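Major capsid protein (Paramecium bursaria Chlorella virus 1, PDB 5TIP) self-assembles as trimers into the large icosahedral shell of the virion, building most of its surface as a glycosylated capsid protein. Local coordinates at residues 235-247 / 378-390. Sequence-based numbering, arbitrary orientation.
With BGC (beta-D-glucopyranose), chain G; GLA (alpha-D-galactopyranose), chain E.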
ATOM      1  N   SER A 235     -20.322  25.884   3.236  1.00 33.07           N
ATOM      2  CA  SER A 235     -20.936  25.146   2.143  1.00 33.66           C
ATOM      3  C   SER A 235     -21.548  26.096   1.122  1.00 35.96           C
ATOM      4  O   SER A 235     -22.109  27.137   1.473  1.00 39.93           O
ATOM      5  CB  SER A 235     -22.015  24.207   2.683  1.00 34.56           C
ATOM      6  OG  SER A 235     -21.487  23.319   3.653  1.00 36.47           O
ATOM      7  N   GLU A 236     -21.512  25.648  -0.130  1.00 36.34           N
ATOM      8  CA  GLU A 236     -22.112  26.348  -1.254  1.00 35.44           C
ATOM      9  C   GLU A 236     -23.415  25.606  -1.568  1.00 35.42           C
ATOM     10  O   GLU A 236     -23.550  24.419  -1.264  1.00 40.15           O
ATOM     11  CB  GLU A 236     -21.181  26.333  -2.464  1.00 33.55           C
ATOM     12  CG  GLU A 236     -19.884  27.097  -2.259  1.00 35.86           C
ATOM     13  CD  GLU A 236     -20.115  28.552  -1.901  1.00 42.77           C
ATOM     14  OE1 GLU A 236     -21.028  29.172  -2.485  1.00 43.72           O
ATOM     15  OE2 GLU A 236     -19.383  29.077  -1.035  1.00 46.61           O
ATOM     16  N   THR A 237     -24.368  26.298  -2.180  1.00 35.71           N
ATOM     17  CA  THR A 237     -25.664  25.710  -2.499  1.00 35.75           C
ATOM     18  C   THR A 237     -25.630  25.190  -3.932  1.00 34.91           C
ATOM     19  O   THR A 237     -25.639  25.975  -4.885  1.00 37.84           O
ATOM     20  CB  THR A 237     -26.781  26.733  -2.310  1.00 40.16           C
ATOM     21  OG1 THR A 237     -26.780  27.195  -0.954  1.00 44.12           O
ATOM     22  CG2 THR A 237     -28.132  26.110  -2.622  1.00 39.23           C
ATOM     23  N   ALA A 238     -25.591  23.870  -4.079  1.00 33.48           N
ATOM     24  CA  ALA A 238     -25.678  23.254  -5.393  1.00 31.76           C
ATOM     25  C   ALA A 238     -27.133  23.132  -5.821  1.00 32.99           C
ATOM     26  O   ALA A 238     -28.030  22.923  -4.999  1.00 36.96           O
ATOM     27  CB  ALA A 238     -25.014  21.876  -5.390  1.00 29.89           C
ATOM     28  N   THR A 239     -27.366  23.269  -7.125  1.00 34.55           N
ATOM     29  CA  THR A 239     -28.714  23.258  -7.694  1.00 38.52           C
ATOM     30  C   THR A 239     -28.795  22.253  -8.836  1.00 40.06           C
ATOM     31  O   THR A 239     -28.949  22.635 -10.003  1.00 41.98           O
ATOM     32  CB  THR A 239     -29.117  24.652  -8.180  1.00 44.14           C
ATOM     33  OG1 THR A 239     -28.220  25.078  -9.214  1.00 44.83           O
ATOM     34  CG2 THR A 239     -29.083  25.654  -7.038  1.00 47.40           C
ATOM     35  N   PRO A 240     -28.689  20.963  -8.559  1.00 40.50           N
ATOM     36  CA  PRO A 240     -28.822  19.939  -9.621  1.00 39.72           C
ATOM     37  C   PRO A 240     -30.325  19.827  -9.913  1.00 40.78           C
ATOM     38  O   PRO A 240     -31.109  19.977  -8.977  1.00 45.28           O
ATOM     39  CB  PRO A 240     -28.241  18.682  -9.044  1.00 38.10           C
ATOM     40  CG  PRO A 240     -28.186  18.920  -7.574  1.00 37.95           C
ATOM     41  CD  PRO A 240     -28.033  20.402  -7.361  1.00 40.41           C
ATOM     42  N   SER A 241     -30.718  19.483 -11.111  1.00 42.18           N
ATOM     43  CA  SER A 241     -32.099  19.408 -11.559  1.00 44.32           C
ATOM     44  C   SER A 241     -32.399  18.031 -12.135  1.00 46.69           C
ATOM     45  O   SER A 241     -31.499  17.283 -12.523  1.00 48.18           O
ATOM     46  CB  SER A 241     -32.397  20.492 -12.605  1.00 46.31           C
ATOM     47  OG  SER A 241     -33.604  20.221 -13.295  1.00 48.56           O
ATOM     48  N   ALA A 242     -33.691  17.710 -12.186  1.00 48.05           N
ATOM     49  CA  ALA A 242     -34.159  16.426 -12.684  1.00 45.34           C
ATOM     50  C   ALA A 242     -34.681  16.492 -14.113  1.00 43.81           C
ATOM     51  O   ALA A 242     -35.005  15.445 -14.684  1.00 42.79           O
ATOM     52  CB  ALA A 242     -35.256  15.871 -11.766  1.00 45.57           C
ATOM     53  N   THR A 243     -34.771  17.687 -14.702  1.00 44.56           N
ATOM     54  CA  THR A 243     -35.308  17.859 -16.044  1.00 45.07           C
ATOM     55  C   THR A 243     -34.297  18.379 -17.054  1.00 43.44           C
ATOM     56  O   THR A 243     -34.516  18.205 -18.258  1.00 42.72           O
ATOM     57  CB  THR A 243     -36.512  18.816 -16.027  1.00 49.79           C
ATOM     58  OG1 THR A 243     -36.205  19.962 -15.223  1.00 52.64           O
ATOM     59  CG2 THR A 243     -37.740  18.119 -15.464  1.00 48.90           C
ATOM     60  N   THR A 244     -33.206  18.996 -16.611  1.00 42.99           N
ATOM     61  CA  THR A 244     -32.188  19.520 -17.510  1.00 44.51           C
ATOM     62  C   THR A 244     -30.837  19.452 -16.809  1.00 44.53           C
ATOM     63  O   THR A 244     -30.729  19.002 -15.665  1.00 45.19           O
ATOM     64  CB  THR A 244     -32.517  20.953 -17.940  1.00 48.24           C
ATOM     65  OG1 THR A 244     -31.534  21.412 -18.878  1.00 54.03           O
ATOM     66  CG2 THR A 244     -32.529  21.877 -16.733  1.00 44.70           C
ATOM     67  N   GLN A 245     -29.799  19.900 -17.511  1.00 42.37           N
ATOM     68  CA  GLN A 245     -28.446  19.960 -16.964  1.00 40.22           C
ATOM     69  C   GLN A 245     -28.209  21.377 -16.454  1.00 38.89           C
ATOM     70  O   GLN A 245     -27.986  22.303 -17.237  1.00 41.33           O
ATOM     71  CB  GLN A 245     -27.410  19.564 -18.012  1.00 41.82           C
ATOM     72  CG  GLN A 245     -27.574  18.151 -18.542  1.00 44.90           C
ATOM     73  CD  GLN A 245     -26.325  17.635 -19.228  1.00 47.83           C
ATOM     74  OE1 GLN A 245     -26.375  17.171 -20.367  1.00 49.98           O
ATOM     75  NE2 GLN A 245     -25.197  17.703 -18.531  1.00 47.16           N
ATOM     76  N   ALA A 246     -28.261  21.544 -15.137  1.00 37.46           N
ATOM     77  CA  ALA A 246     -28.000  22.845 -14.549  1.00 35.68           C
ATOM     78  C   ALA A 246     -26.500  23.127 -14.521  1.00 33.47           C
ATOM     79  O   ALA A 246     -25.667  22.219 -14.582  1.00 35.88           O
ATOM     80  CB  ALA A 246     -28.582  22.924 -13.140  1.00 34.25           C
ATOM     81  N   SER A 247     -26.162  24.411 -14.427  1.00 33.59           N
ATOM     82  CA  SER A 247     -24.775  24.849 -14.378  1.00 35.81           C
ATOM     83  C   SER A 247     -24.630  25.931 -13.318  1.00 37.98           C
ATOM     84  O   SER A 247     -25.591  26.629 -12.989  1.00 39.32           O
ATOM     85  CB  SER A 247     -24.295  25.372 -15.738  1.00 37.98           C
ATOM     86  OG  SER A 247     -25.089  26.461 -16.175  1.00 40.73           O
ATOM     87  N   LEU A 378     -15.043  28.193 -10.101  1.00 33.26           N
ATOM     88  CA  LEU A 378     -15.266  26.788 -10.414  1.00 31.42           C
ATOM     89  C   LEU A 378     -16.568  26.672 -11.198  1.00 33.36           C
ATOM     90  O   LEU A 378     -17.656  26.831 -10.634  1.00 38.85           O
ATOM     91  CB  LEU A 378     -15.315  25.949  -9.139  1.00 32.10           C
ATOM     92  CG  LEU A 378     -15.602  24.459  -9.325  1.00 31.86           C
ATOM     93  CD1 LEU A 378     -14.483  23.778 -10.098  1.00 32.76           C
ATOM     94  CD2 LEU A 378     -15.824  23.780  -7.981  1.00 31.56           C
ATOM     95  N   SER A 379     -16.458  26.409 -12.496  1.00 33.22           N
ATOM     96  CA  SER A 379     -17.623  26.277 -13.361  1.00 32.47           C
ATOM     97  C   SER A 379     -18.083  24.825 -13.350  1.00 31.99           C
ATOM     98  O   SER A 379     -17.323  23.925 -13.721  1.00 30.94           O
ATOM     99  CB  SER A 379     -17.297  26.733 -14.783  1.00 36.31           C
ATOM    100  OG  SER A 379     -18.440  26.672 -15.615  1.00 41.61           O
ATOM    101  N   LEU A 380     -19.329  24.601 -12.941  1.00 35.14           N
ATOM    102  CA  LEU A 380     -19.867  23.262 -12.761  1.00 35.66           C
ATOM    103  C   LEU A 380     -21.019  23.020 -13.725  1.00 38.90           C
ATOM    104  O   LEU A 380     -21.724  23.949 -14.125  1.00 41.79           O
ATOM    105  CB  LEU A 380     -20.356  23.049 -11.323  1.00 33.96           C
ATOM    106  CG  LEU A 380     -19.323  23.187 -10.206  1.00 34.28           C
ATOM    107  CD1 LEU A 380     -19.994  23.042  -8.853  1.00 36.56           C
ATOM    108  CD2 LEU A 380     -18.222  22.154 -10.371  1.00 34.82           C
ATOM    109  N   THR A 381     -21.192  21.754 -14.099  1.00 38.07           N
ATOM    110  CA  THR A 381     -22.342  21.312 -14.876  1.00 37.73           C
ATOM    111  C   THR A 381     -22.792  19.970 -14.324  1.00 34.91           C
ATOM    112  O   THR A 381     -21.987  19.041 -14.216  1.00 33.56           O
ATOM    113  CB  THR A 381     -22.008  21.191 -16.369  1.00 40.05           C
ATOM    114  OG1 THR A 381     -21.647  22.478 -16.885  1.00 39.65           O
ATOM    115  CG2 THR A 381     -23.208  20.661 -17.144  1.00 41.84           C
ATOM    116  N   TYR A 382     -24.070  19.873 -13.976  1.00 33.81           N
ATOM    117  CA  TYR A 382     -24.606  18.690 -13.323  1.00 30.52           C
ATOM    118  C   TYR A 382     -25.260  17.761 -14.336  1.00 29.35           C
ATOM    119  O   TYR A 382     -25.692  18.175 -15.415  1.00 31.27           O
ATOM    120  CB  TYR A 382     -25.620  19.081 -12.244  1.00 29.90           C
ATOM    121  CG  TYR A 382     -25.054  20.016 -11.203  1.00 28.63           C
ATOM    122  CD1 TYR A 382     -24.225  19.544 -10.198  1.00 29.49           C
ATOM    123  CD2 TYR A 382     -25.340  21.373 -11.233  1.00 29.84           C
ATOM    124  CE1 TYR A 382     -23.703  20.395  -9.248  1.00 31.92           C
ATOM    125  CE2 TYR A 382     -24.820  22.232 -10.286  1.00 31.45           C
ATOM    126  CZ  TYR A 382     -24.001  21.737  -9.296  1.00 33.02           C
ATOM    127  OH  TYR A 382     -23.478  22.584  -8.347  1.00 37.00           O
ATOM    128  N   LYS A 383     -25.319  16.484 -13.973  1.00 30.56           N
ATOM    129  CA  LYS A 383     -26.040  15.514 -14.775  1.00 33.45           C
ATOM    130  C   LYS A 383     -27.542  15.748 -14.661  1.00 35.96           C
ATOM    131  O   LYS A 383     -28.027  16.442 -13.762  1.00 38.48           O
ATOM    132  CB  LYS A 383     -25.699  14.090 -14.333  1.00 29.66           C
ATOM    133  CG  LYS A 383     -24.220  13.755 -14.390  1.00 28.54           C
ATOM    134  CD  LYS A 383     -23.969  12.353 -13.867  1.00 29.07           C
ATOM    135  CE  LYS A 383     -22.486  12.025 -13.837  1.00 29.26           C
ATOM    136  NZ  LYS A 383     -22.241  10.680 -13.248  1.00 31.52           N
ATOM    137  N   THR A 384     -28.284  15.157 -15.591  1.00 38.34           N
ATOM    138  CA  THR A 384     -29.741  15.189 -15.529  1.00 36.32           C
ATOM    139  C   THR A 384     -30.200  14.083 -14.588  1.00 33.20           C
ATOM    140  O   THR A 384     -30.085  12.896 -14.911  1.00 35.73           O
ATOM    141  CB  THR A 384     -30.345  15.017 -16.919  1.00 39.77           C
ATOM    142  OG1 THR A 384     -29.877  16.061 -17.780  1.00 40.87           O
ATOM    143  CG2 THR A 384     -31.861  15.076 -16.847  1.00 43.22           C
ATOM    144  N   CYS A 385     -30.717  14.470 -13.422  1.00 30.35           N
ATOM    145  CA  CYS A 385     -31.146  13.512 -12.404  1.00 32.70           C
ATOM    146  C   CYS A 385     -32.511  12.940 -12.793  1.00 32.90           C
ATOM    147  O   CYS A 385     -33.534  13.165 -12.143  1.00 33.49           O
ATOM    148  CB  CYS A 385     -31.183  14.178 -11.038  1.00 35.77           C
ATOM    149  SG  CYS A 385     -29.706  15.143 -10.662  1.00 38.79           S
ATOM    150  N   SER A 386     -32.509  12.175 -13.884  1.00 30.88           N
ATOM    151  CA  SER A 386     -33.738  11.673 -14.478  1.00 31.04           C
ATOM    152  C   SER A 386     -33.936  10.174 -14.315  1.00 32.04           C
ATOM    153  O   SER A 386     -35.002   9.667 -14.681  1.00 33.39           O
ATOM    154  CB  SER A 386     -33.780  12.022 -15.974  1.00 34.87           C
ATOM    155  OG  SER A 386     -32.664  11.472 -16.651  1.00 35.37           O
ATOM    156  N   ILE A 387     -32.956   9.452 -13.777  1.00 31.46           N
ATOM    157  CA  ILE A 387     -33.065   8.004 -13.635  1.00 32.54           C
ATOM    158  C   ILE A 387     -33.931   7.671 -12.430  1.00 34.96           C
ATOM    159  O   ILE A 387     -33.833   8.315 -11.378  1.00 37.20           O
ATOM    160  CB  ILE A 387     -31.676   7.361 -13.500  1.00 32.11           C
ATOM    161  CG1 ILE A 387     -30.770   7.769 -14.660  1.00 32.86           C
ATOM    162  CG2 ILE A 387     -31.803   5.847 -13.433  1.00 33.98           C
ATOM    163  CD1 ILE A 387     -29.376   7.207 -14.527  1.00 32.24           C
ATOM    164  N   ASP A 388     -34.790   6.666 -12.583  1.00 35.10           N
ATOM    165  CA  ASP A 388     -35.585   6.188 -11.460  1.00 34.94           C
ATOM    166  C   ASP A 388     -34.659   5.479 -10.489  1.00 31.38           C
ATOM    167  O   ASP A 388     -34.089   4.438 -10.818  1.00 34.09           O
ATOM    168  CB  ASP A 388     -36.688   5.250 -11.957  1.00 38.82           C
ATOM    169  CG  ASP A 388     -37.561   4.700 -10.835  1.00 43.90           C
ATOM    170  OD1 ASP A 388     -37.331   5.027  -9.649  1.00 46.08           O
ATOM    171  OD2 ASP A 388     -38.491   3.928 -11.145  1.00 45.84           O
ATOM    172  N   ALA A 389     -34.513   6.040  -9.288  1.00 28.95           N
ATOM    173  CA  ALA A 389     -33.579   5.488  -8.318  1.00 29.79           C
ATOM    174  C   ALA A 389     -34.063   4.179  -7.712  1.00 31.97           C
ATOM    175  O   ALA A 389     -33.254   3.432  -7.150  1.00 34.51           O
ATOM    176  CB  ALA A 389     -33.312   6.510  -7.214  1.00 24.60           C
ATOM    177  N   THR A 390     -35.355   3.880  -7.807  1.00 34.39           N
ATOM    178  CA  THR A 390     -35.899   2.652  -7.247  1.00 33.50           C
ATOM    179  C   THR A 390     -35.797   1.471  -8.201  1.00 35.46           C
ATOM    180  O   THR A 390     -36.129   0.348  -7.809  1.00 39.54           O
ATOM    181  CB  THR A 390     -37.366   2.847  -6.861  1.00 31.24           C
ATOM    182  OG1 THR A 390     -38.158   2.969  -8.049  1.00 31.69           O
ATOM    183  CG2 THR A 390     -37.522   4.109  -6.032  1.00 31.25           C
TER
HETATM  184  C2  BGC G   1     -32.598   3.746 -18.388  1.00 29.37           C
HETATM  185  C3  BGC G   1     -33.973   3.871 -19.025  1.00 29.72           C
HETATM  186  C4  BGC G   1     -34.927   4.535 -18.044  1.00 30.55           C
HETATM  187  C5  BGC G   1     -34.356   5.861 -17.562  1.00 31.49           C
HETATM  188  C6  BGC G   1     -35.295   6.528 -16.564  1.00 34.03           C
HETATM  189  C1  BGC G   1     -32.119   5.076 -17.816  1.00 27.78           C
HETATM  190  O2  BGC G   1     -31.661   3.278 -19.364  1.00 32.99           O
HETATM  191  O3  BGC G   1     -34.469   2.566 -19.324  1.00 32.39           O
HETATM  192  O4  BGC G   1     -36.197   4.752 -18.669  1.00 34.09           O
HETATM  193  O5  BGC G   1     -33.090   5.648 -16.941  1.00 30.38           O
HETATM  194  O6  BGC G   1     -35.365   5.736 -15.374  1.00 34.38           O
HETATM  195  C1  GLA E   8     -42.741  -0.536  -6.026  1.00 32.79           C
HETATM  196  C2  GLA E   8     -42.476   0.437  -7.168  1.00 34.94           C
HETATM  197  C3  GLA E   8     -41.124   1.111  -6.987  1.00 37.05           C
HETATM  198  C4  GLA E   8     -41.040   1.762  -5.616  1.00 34.90           C
HETATM  199  C5  GLA E   8     -41.325   0.715  -4.549  1.00 31.64           C
HETATM  200  C6  GLA E   8     -41.298   1.337  -3.162  1.00 31.34           C
HETATM  201  O2  GLA E   8     -42.464  -0.270  -8.415  1.00 37.05           O
HETATM  202  O3  GLA E   8     -40.937   2.098  -8.007  1.00 42.03           O
HETATM  203  O4  GLA E   8     -41.983   2.838  -5.519  1.00 35.88           O
HETATM  204  O5  GLA E   8     -42.608   0.126  -4.768  1.00 31.77           O
HETATM  205  O6  GLA E   8     -41.596   0.327  -2.194  1.00 32.39           O
HETATM  206  O   HOH W   1     -28.984  18.969 -13.523  1.00 33.78           O
HETATM  207  O   HOH W   2     -27.772  14.931 -19.435  1.00 32.51           O
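Tyr382 lies against the loop that runs from Ala238 to Ala246. The small methyls of Ala238 and Ala246 let the loop come close: Ala246 CB is 4.1 Å from Tyr382 CD2, and Pro240 CB is 4.1 Å from Tyr382 CG; the same Pro240 CB packs against Cys385 SG. With CG beside its backbone N (chi1 -57°), the tyrosine passes its phenol along the loop to Ala238, where its hydroxyl bonds to Gln248.

Backbone hydrogen bonds tie the loop to strand 376-387. Tyr382 N gives a nearly straight bond to Ala246 O (2.9 Å), and Cys385 N meets Ser241 O in the carbonyl plane at 3.1 Å. A water accepts from Ser241 N and Ala246 N and lies within donating distance of Thr244 O and Lys383 O, joining loop to strand.

Gln245, extended beyond CG, crosses Thr384 at about a right angle; its long amide spans to Tyr382 O, NE2 donating (3.2 Å) from above the carbonyl plane and also bonding to Asp313. OE1 shares a second water, weakly, with the Thr384 hydroxyl.

In this second jelly roll of the double jelly-roll capsid protein, the loop links strand 223-237 to strand 247-251, which begins at the antiparallel non-hydrogen-bonded pair Ser247-Thr381; strands 312-319 and 402-404 also flank strand 376-387, whose far end leads to glycan-binding Asp388 and Thr390.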